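Local coordinates for protein purine nucleoside phosphorylase (Grouper iridovirus, PDB 3KHS) that probably catalyses the phosphorolysis of purine nucleosides such as inosine and guanosine to free base and ribose 1-phosphate in purine salvage, at residues S173-L178 against T269-L274; A12-Q17 against S48-F53. All blocks are in the same frame, centred on the assembly; numbering follows the deposited sequence.

Contact 1: residues S173-L178 against T269-L274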
ATOM      1  N   SER B 173       0.552  14.842 -32.323  1.00 47.34           N
ATOM      2  CA  SER B 173       0.620  15.642 -33.531  1.00 49.46           C
ATOM      3  C   SER B 173       1.513  16.875 -33.336  1.00 49.57           C
ATOM      4  O   SER B 173       2.267  17.287 -34.231  1.00 52.23           O
ATOM      5  CB  SER B 173      -0.812  16.057 -33.900  1.00 47.25           C
ATOM      6  OG  SER B 173      -0.811  17.208 -34.725  1.00 59.57           O
ATOM      7  N   ALA B 174       1.427  17.468 -32.158  1.00 46.31           N
ATOM      8  CA  ALA B 174       2.238  18.637 -31.871  1.00 44.04           C
ATOM      9  C   ALA B 174       3.705  18.247 -31.851  1.00 40.98           C
ATOM     10  O   ALA B 174       4.574  19.028 -32.234  1.00 40.20           O
ATOM     11  CB  ALA B 174       1.835  19.228 -30.529  1.00 37.66           C
ATOM     12  N   ALA B 175       3.970  17.027 -31.392  1.00 44.70           N
ATOM     13  CA  ALA B 175       5.324  16.502 -31.312  1.00 45.18           C
ATOM     14  C   ALA B 175       5.837  16.321 -32.735  1.00 47.75           C
ATOM     15  O   ALA B 175       6.941  16.766 -33.065  1.00 46.78           O
ATOM     16  CB  ALA B 175       5.327  15.169 -30.572  1.00 42.29           C
ATOM     17  N   ARG B 176       5.033  15.667 -33.571  1.00 47.20           N
ATOM     18  CA  ARG B 176       5.396  15.457 -34.967  1.00 52.46           C
ATOM     19  C   ARG B 176       5.722  16.816 -35.566  1.00 53.51           C
ATOM     20  O   ARG B 176       6.819  17.054 -36.074  1.00 56.02           O
ATOM     21  CB  ARG B 176       4.228  14.848 -35.740  1.00 55.30           C
ATOM     22  CG  ARG B 176       4.385  14.901 -37.259  1.00 60.54           C
ATOM     23  CD  ARG B 176       3.073  14.570 -37.963  1.00 68.73           C
ATOM     24  NE  ARG B 176       1.967  15.413 -37.492  1.00 78.47           N
ATOM     25  CZ  ARG B 176       1.822  16.713 -37.764  1.00 82.56           C
ATOM     26  NH1 ARG B 176       2.712  17.349 -38.523  1.00 82.56           N
ATOM     27  NH2 ARG B 176       0.788  17.386 -37.260  1.00 80.44           N
ATOM     28  N   GLU B 177       4.754  17.710 -35.477  1.00 50.45           N
ATOM     29  CA  GLU B 177       4.869  19.058 -35.997  1.00 49.58           C
ATOM     30  C   GLU B 177       6.136  19.772 -35.544  1.00 51.67           C
ATOM     31  O   GLU B 177       6.666  20.618 -36.264  1.00 50.59           O
ATOM     32  CB  GLU B 177       3.639  19.821 -35.540  1.00 56.62           C
ATOM     33  CG  GLU B 177       3.251  21.035 -36.324  1.00 61.14           C
ATOM     34  CD  GLU B 177       1.841  21.491 -35.946  1.00 63.74           C
ATOM     35  OE1 GLU B 177       0.911  20.633 -35.950  1.00 58.73           O
ATOM     36  OE2 GLU B 177       1.676  22.699 -35.649  1.00 62.04           O
ATOM     37  N   LEU B 178       6.622  19.456 -34.345  1.00 51.82           N
ATOM     38  CA  LEU B 178       7.839  20.104 -33.839  1.00 49.33           C
ATOM     39  C   LEU B 178       9.100  19.321 -34.177  1.00 48.34           C
ATOM     40  O   LEU B 178      10.207  19.751 -33.842  1.00 46.51           O
ATOM     41  CB  LEU B 178       7.763  20.321 -32.320  1.00 50.19           C
ATOM     42  CG  LEU B 178       6.771  21.379 -31.812  1.00 48.02           C
ATOM     43  CD1 LEU B 178       6.265  20.952 -30.452  1.00 44.32           C
ATOM     44  CD2 LEU B 178       7.418  22.776 -31.761  1.00 39.18           C
ATOM     45  N   THR B 269       8.550  22.840 -23.174  1.00 38.89           N
ATOM     46  CA  THR B 269       7.863  24.123 -23.211  1.00 37.42           C
ATOM     47  C   THR B 269       7.215  24.348 -24.569  1.00 43.51           C
ATOM     48  O   THR B 269       6.067  24.786 -24.645  1.00 46.02           O
ATOM     49  CB  THR B 269       8.822  25.288 -22.958  1.00 42.57           C
ATOM     50  OG1 THR B 269       9.411  25.159 -21.655  1.00 38.49           O
ATOM     51  CG2 THR B 269       8.065  26.617 -23.047  1.00 36.47           C
ATOM     52  N   ALA B 270       7.957  24.060 -25.640  1.00 42.92           N
ATOM     53  CA  ALA B 270       7.439  24.211 -26.991  1.00 40.13           C
ATOM     54  C   ALA B 270       6.231  23.306 -27.197  1.00 42.51           C
ATOM     55  O   ALA B 270       5.193  23.738 -27.713  1.00 48.48           O
ATOM     56  CB  ALA B 270       8.519  23.870 -27.997  1.00 42.67           C
ATOM     57  N   LEU B 271       6.367  22.046 -26.796  1.00 40.68           N
ATOM     58  CA  LEU B 271       5.283  21.069 -26.935  1.00 40.46           C
ATOM     59  C   LEU B 271       4.004  21.528 -26.235  1.00 39.98           C
ATOM     60  O   LEU B 271       2.924  21.483 -26.812  1.00 41.96           O
ATOM     61  CB  LEU B 271       5.716  19.703 -26.370  1.00 37.34           C
ATOM     62  CG  LEU B 271       4.689  18.544 -26.326  1.00 43.10           C
ATOM     63  CD1 LEU B 271       4.160  18.258 -27.696  1.00 42.84           C
ATOM     64  CD2 LEU B 271       5.323  17.274 -25.782  1.00 40.55           C
ATOM     65  N   VAL B 272       4.132  21.952 -24.982  1.00 40.08           N
ATOM     66  CA  VAL B 272       2.992  22.420 -24.206  1.00 38.93           C
ATOM     67  C   VAL B 272       2.316  23.633 -24.866  1.00 41.87           C
ATOM     68  O   VAL B 272       1.085  23.708 -24.918  1.00 39.97           O
ATOM     69  CB  VAL B 272       3.434  22.787 -22.724  1.00 37.30           C
ATOM     70  CG1 VAL B 272       2.274  23.407 -21.948  1.00 30.21           C
ATOM     71  CG2 VAL B 272       3.870  21.525 -21.984  1.00 30.90           C
ATOM     72  N   LYS B 273       3.121  24.572 -25.372  1.00 43.36           N
ATOM     73  CA  LYS B 273       2.585  25.762 -26.024  1.00 45.10           C
ATOM     74  C   LYS B 273       1.798  25.398 -27.273  1.00 46.52           C
ATOM     75  O   LYS B 273       0.653  25.844 -27.445  1.00 47.80           O
ATOM     76  CB  LYS B 273       3.706  26.742 -26.372  1.00 42.48           C
ATOM     77  CG  LYS B 273       4.410  27.283 -25.143  1.00 45.47           C
ATOM     78  CD  LYS B 273       5.475  28.338 -25.459  1.00 46.48           C
ATOM     79  CE  LYS B 273       4.891  29.533 -26.211  1.00 53.21           C
ATOM     80  NZ  LYS B 273       5.908  30.615 -26.411  1.00 51.26           N
ATOM     81  N   LEU B 274       2.388  24.565 -28.129  1.00 45.78           N
ATOM     82  CA  LEU B 274       1.706  24.163 -29.356  1.00 47.16           C
ATOM     83  C   LEU B 274       0.418  23.428 -29.019  1.00 46.67           C
ATOM     84  O   LEU B 274      -0.581  23.566 -29.720  1.00 46.95           O
ATOM     85  CB  LEU B 274       2.599  23.261 -30.220  1.00 48.13           C
ATOM     86  CG  LEU B 274       2.565  23.463 -31.749  1.00 51.59           C
ATOM     87  CD1 LEU B 274       3.175  22.229 -32.395  1.00 44.54           C
ATOM     88  CD2 LEU B 274       1.128  23.689 -32.277  1.00 38.82           C
TER

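Contact 2: residues A12-Q17 against S48-F53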
ATOM      1  N   ALA B  12     -11.452  31.524  -4.138  1.00 45.42           N
ATOM      2  CA  ALA B  12     -12.034  32.845  -3.998  1.00 44.34           C
ATOM      3  C   ALA B  12     -10.969  33.862  -3.603  1.00 46.37           C
ATOM      4  O   ALA B  12     -11.032  35.019  -4.012  1.00 49.30           O
ATOM      5  CB  ALA B  12     -13.157  32.822  -2.970  1.00 42.31           C
ATOM      6  N   TRP B  13      -9.980  33.433  -2.824  1.00 43.69           N
ATOM      7  CA  TRP B  13      -8.923  34.340  -2.391  1.00 41.94           C
ATOM      8  C   TRP B  13      -7.977  34.661  -3.538  1.00 47.42           C
ATOM      9  O   TRP B  13      -7.448  35.772  -3.633  1.00 51.25           O
ATOM     10  CB  TRP B  13      -8.151  33.727  -1.215  1.00 30.40           C
ATOM     11  CG  TRP B  13      -7.036  34.560  -0.680  1.00 26.49           C
ATOM     12  CD1 TRP B  13      -7.093  35.421   0.385  1.00 24.28           C
ATOM     13  CD2 TRP B  13      -5.668  34.588  -1.140  1.00 25.65           C
ATOM     14  NE1 TRP B  13      -5.847  35.982   0.622  1.00 23.19           N
ATOM     15  CE2 TRP B  13      -4.958  35.487  -0.300  1.00 27.04           C
ATOM     16  CE3 TRP B  13      -4.976  33.941  -2.166  1.00 29.97           C
ATOM     17  CZ2 TRP B  13      -3.595  35.746  -0.463  1.00 26.42           C
ATOM     18  CZ3 TRP B  13      -3.609  34.203  -2.325  1.00 35.66           C
ATOM     19  CH2 TRP B  13      -2.938  35.098  -1.474  1.00 30.80           C
ATOM     20  N   LEU B  14      -7.750  33.687  -4.409  1.00 48.30           N
ATOM     21  CA  LEU B  14      -6.864  33.914  -5.544  1.00 50.12           C
ATOM     22  C   LEU B  14      -7.615  34.770  -6.550  1.00 52.78           C
ATOM     23  O   LEU B  14      -7.040  35.663  -7.162  1.00 51.39           O
ATOM     24  CB  LEU B  14      -6.450  32.591  -6.205  1.00 43.92           C
ATOM     25  CG  LEU B  14      -5.436  31.702  -5.468  1.00 35.88           C
ATOM     26  CD1 LEU B  14      -5.597  30.243  -5.917  1.00 29.93           C
ATOM     27  CD2 LEU B  14      -4.044  32.212  -5.708  1.00 30.60           C
ATOM     28  N   ASN B  15      -8.908  34.502  -6.706  1.00 54.20           N
ATOM     29  CA  ASN B  15      -9.718  35.244  -7.658  1.00 55.70           C
ATOM     30  C   ASN B  15      -9.716  36.736  -7.424  1.00 56.97           C
ATOM     31  O   ASN B  15      -9.843  37.514  -8.359  1.00 59.07           O
ATOM     32  CB  ASN B  15     -11.143  34.725  -7.654  1.00 55.13           C
ATOM     33  CG  ASN B  15     -11.358  33.671  -8.697  1.00 54.57           C
ATOM     34  OD1 ASN B  15     -12.278  32.856  -8.602  1.00 50.91           O
ATOM     35  ND2 ASN B  15     -10.505  33.684  -9.719  1.00 57.43           N
ATOM     36  N   LYS B  16      -9.566  37.142  -6.177  1.00 59.68           N
ATOM     37  CA  LYS B  16      -9.550  38.558  -5.862  1.00 64.27           C
ATOM     38  C   LYS B  16      -8.507  39.282  -6.702  1.00 65.90           C
ATOM     39  O   LYS B  16      -8.676  40.450  -7.053  1.00 67.90           O
ATOM     40  CB  LYS B  16      -9.255  38.777  -4.367  1.00 64.16           C
ATOM     41  CG  LYS B  16     -10.499  38.720  -3.467  1.00 64.78           C
ATOM     42  CD  LYS B  16     -10.150  38.659  -1.974  1.00 68.46           C
ATOM     43  CE  LYS B  16      -9.295  39.833  -1.513  1.00 69.15           C
ATOM     44  NZ  LYS B  16      -8.631  39.519  -0.219  1.00 68.55           N
ATOM     45  N   GLN B  17      -7.442  38.576  -7.051  1.00 64.84           N
ATOM     46  CA  GLN B  17      -6.353  39.181  -7.808  1.00 60.39           C
ATOM     47  C   GLN B  17      -6.349  38.861  -9.303  1.00 60.74           C
ATOM     48  O   GLN B  17      -5.350  39.088  -9.983  1.00 62.48           O
ATOM     49  CB  GLN B  17      -5.035  38.765  -7.137  1.00 59.80           C
ATOM     50  CG  GLN B  17      -5.018  39.112  -5.628  1.00 59.14           C
ATOM     51  CD  GLN B  17      -4.228  38.135  -4.744  1.00 62.11           C
ATOM     52  OE1 GLN B  17      -3.031  37.898  -4.958  1.00 57.51           O
ATOM     53  NE2 GLN B  17      -4.901  37.577  -3.726  1.00 52.88           N
ATOM     54  N   SER B  48       3.642  29.808  -0.530  1.00 45.93           N
ATOM     55  CA  SER B  48       3.702  30.171   0.870  1.00 49.70           C
ATOM     56  C   SER B  48       2.669  31.207   1.315  1.00 52.50           C
ATOM     57  O   SER B  48       2.309  31.268   2.492  1.00 55.19           O
ATOM     58  CB  SER B  48       5.105  30.668   1.187  1.00 45.35           C
ATOM     59  OG  SER B  48       5.435  31.777   0.377  1.00 41.44           O
ATOM     60  N   ASP B  49       2.194  32.019   0.378  1.00 50.38           N
ATOM     61  CA  ASP B  49       1.208  33.044   0.701  1.00 48.55           C
ATOM     62  C   ASP B  49      -0.201  32.557   0.426  1.00 48.12           C
ATOM     63  O   ASP B  49      -1.171  33.220   0.786  1.00 49.30           O
ATOM     64  CB  ASP B  49       1.429  34.326  -0.120  1.00 43.32           C
ATOM     65  CG  ASP B  49       2.781  34.977   0.134  1.00 46.86           C
ATOM     66  OD1 ASP B  49       3.238  35.006   1.295  1.00 47.68           O
ATOM     67  OD2 ASP B  49       3.386  35.484  -0.835  1.00 49.17           O
ATOM     68  N   ILE B  50      -0.321  31.410  -0.231  1.00 46.51           N
ATOM     69  CA  ILE B  50      -1.641  30.902  -0.536  1.00 40.75           C
ATOM     70  C   ILE B  50      -2.250  30.120   0.617  1.00 41.57           C
ATOM     71  O   ILE B  50      -1.655  29.190   1.154  1.00 41.63           O
ATOM     72  CB  ILE B  50      -1.632  30.006  -1.790  1.00 36.46           C
ATOM     73  CG1 ILE B  50      -1.054  30.767  -2.971  1.00 32.55           C
ATOM     74  CG2 ILE B  50      -3.031  29.534  -2.101  1.00 25.59           C
ATOM     75  CD1 ILE B  50      -1.030  29.941  -4.233  1.00 35.84           C
ATOM     76  N   PRO B  51      -3.453  30.520   1.021  1.00 40.40           N
ATOM     77  CA  PRO B  51      -4.247  29.928   2.089  1.00 39.38           C
ATOM     78  C   PRO B  51      -4.553  28.451   1.807  1.00 41.67           C
ATOM     79  O   PRO B  51      -4.987  28.111   0.712  1.00 44.92           O
ATOM     80  CB  PRO B  51      -5.518  30.763   2.051  1.00 34.71           C
ATOM     81  CG  PRO B  51      -5.026  32.114   1.662  1.00 37.03           C
ATOM     82  CD  PRO B  51      -3.978  31.843   0.631  1.00 41.66           C
ATOM     83  N   ASN B  52      -4.352  27.593   2.801  1.00 41.11           N
ATOM     84  CA  ASN B  52      -4.643  26.163   2.669  1.00 42.52           C
ATOM     85  C   ASN B  52      -3.659  25.333   1.837  1.00 39.80           C
ATOM     86  O   ASN B  52      -3.736  24.115   1.864  1.00 40.69           O
ATOM     87  CB  ASN B  52      -6.053  25.949   2.101  1.00 38.18           C
ATOM     88  CG  ASN B  52      -7.152  26.397   3.043  1.00 37.77           C
ATOM     89  OD1 ASN B  52      -7.131  26.096   4.229  1.00 30.47           O
ATOM     90  ND2 ASN B  52      -8.145  27.095   2.500  1.00 35.07           N
ATOM     91  N   PHE B  53      -2.761  25.978   1.089  1.00 41.73           N
ATOM     92  CA  PHE B  53      -1.783  25.242   0.272  1.00 40.02           C
ATOM     93  C   PHE B  53      -0.752  24.561   1.154  1.00 42.67           C
ATOM     94  O   PHE B  53      -0.252  25.157   2.120  1.00 42.89           O
ATOM     95  CB  PHE B  53      -1.044  26.188  -0.691  1.00 35.37           C
ATOM     96  CG  PHE B  53      -1.346  25.955  -2.156  1.00 32.05           C
ATOM     97  CD1 PHE B  53      -2.654  25.906  -2.621  1.00 32.47           C
ATOM     98  CD2 PHE B  53      -0.315  25.815  -3.072  1.00 35.21           C
ATOM     99  CE1 PHE B  53      -2.935  25.720  -3.976  1.00 31.61           C
ATOM    100  CE2 PHE B  53      -0.578  25.630  -4.430  1.00 28.52           C
ATOM    101  CZ  PHE B  53      -1.892  25.582  -4.885  1.00 33.43           C
TER

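Contact 1: residues S173-L178 against T269-L274
Leu-178 and Leu-271 reach each other's helix by different first torsions: CG of Leu-178 stands beside its backbone N, opposite the carbonyl carbon (chi1 -70°), whereas CG of Leu-271 lies opposite its own N (chi1 176°). The first choice lays CD1 of Leu-178 against CA of Leu-271 at 3.7 Å; the second carries CD1 of Leu-271 to CB of Ala-174, 3.8 Å away. Leu-274 meets Leu-178 tip to tip, with its CD1 3.7 Å from CG of that residue and also 3.8 Å from CB of Ala-174. Alanine suits this place because its lone methyl lets branched leucines come down close to the backbone. At the margin the extended chain of Glu-177 crosses Leu-274 and brings OE2 to 3.6 Å from CD2 of Leu-274; OE1 forms a salt bridge with NH2 of Arg-176 (3.5 Å) and a long, weak ion pair with Lys-278. No hydrogen bond joins the two segments, so apolar contact carries the interface. The axes of these two short segments pass 9.3 Å apart, their directions 123° from one another. This is steeply crossed helix-helix packing, joining helix 165-178 to the C-terminal helix 257-279 within the alpha/beta fold of the phosphorylase superfamily.

Contact 2: residues A12-Q17 against S48-F53
A type II beta turn, Ile-50 to Phe-53, follows strand 42-46 and presents its first two residues to the C-terminal end of the N-terminal helix. The principal contact is a CH-pi interaction: CD of Pro-51 lies 3.6 Å from the centroid of the six-membered ring of Trp-13, only 10° off the ring normal. With CG opposite the backbone N (chi1 180°), the indole of Trp-13 lies against the loop. Tryptophan offers a broad face here, and proline a rigid ring whose CG reaches the indole, 3.8 Å from CD2 of Trp-13. Proline suits the second position of the turn, where its fixed phi is already the one required. The backbone O of Asp-49 approaches obliquely, 3.4 Å from CH2 of Trp-13. Deeper in, the side chains of Leu-14 and Ile-50 cross at about a right angle, CD2 of Leu-14 resting 4.1 Å from CD1 of Ile-50; both are branched and buried. Hydrogen bonds from Thr-10 to Pro-51 O and from Asn-52 to Glu-9 tie the loop to helix 3-15. Leu-14 and Ile-50 both touch Leu-65 of strand 64-70, Ile-50 and Trp-13 meet Val-45 of strand 42-46, and Leu-14 packs on Val-99 of helix 95-102.

Contact 1 and contact 2 lie in different regions of the same subunit, with centres 32 Å apart and nearest atoms about 18 Å apart. They follow one another along the chain: contact 2 joins the N-terminal helix to an early loop, and contact 1 pairs two later helices. Their centres are about 17 Å (contact 1) and 21 Å (contact 2) from the centre of the chain, both away from it and only partly buried. Neither pair of segments is touched by another chain of the three-chain assembly. Both rely on apolar contact, but contact 1 brings helix against helix, while contact 2 sets an aromatic face against a turn. Each joins a helix near one end of the chain to a separate part of the fold.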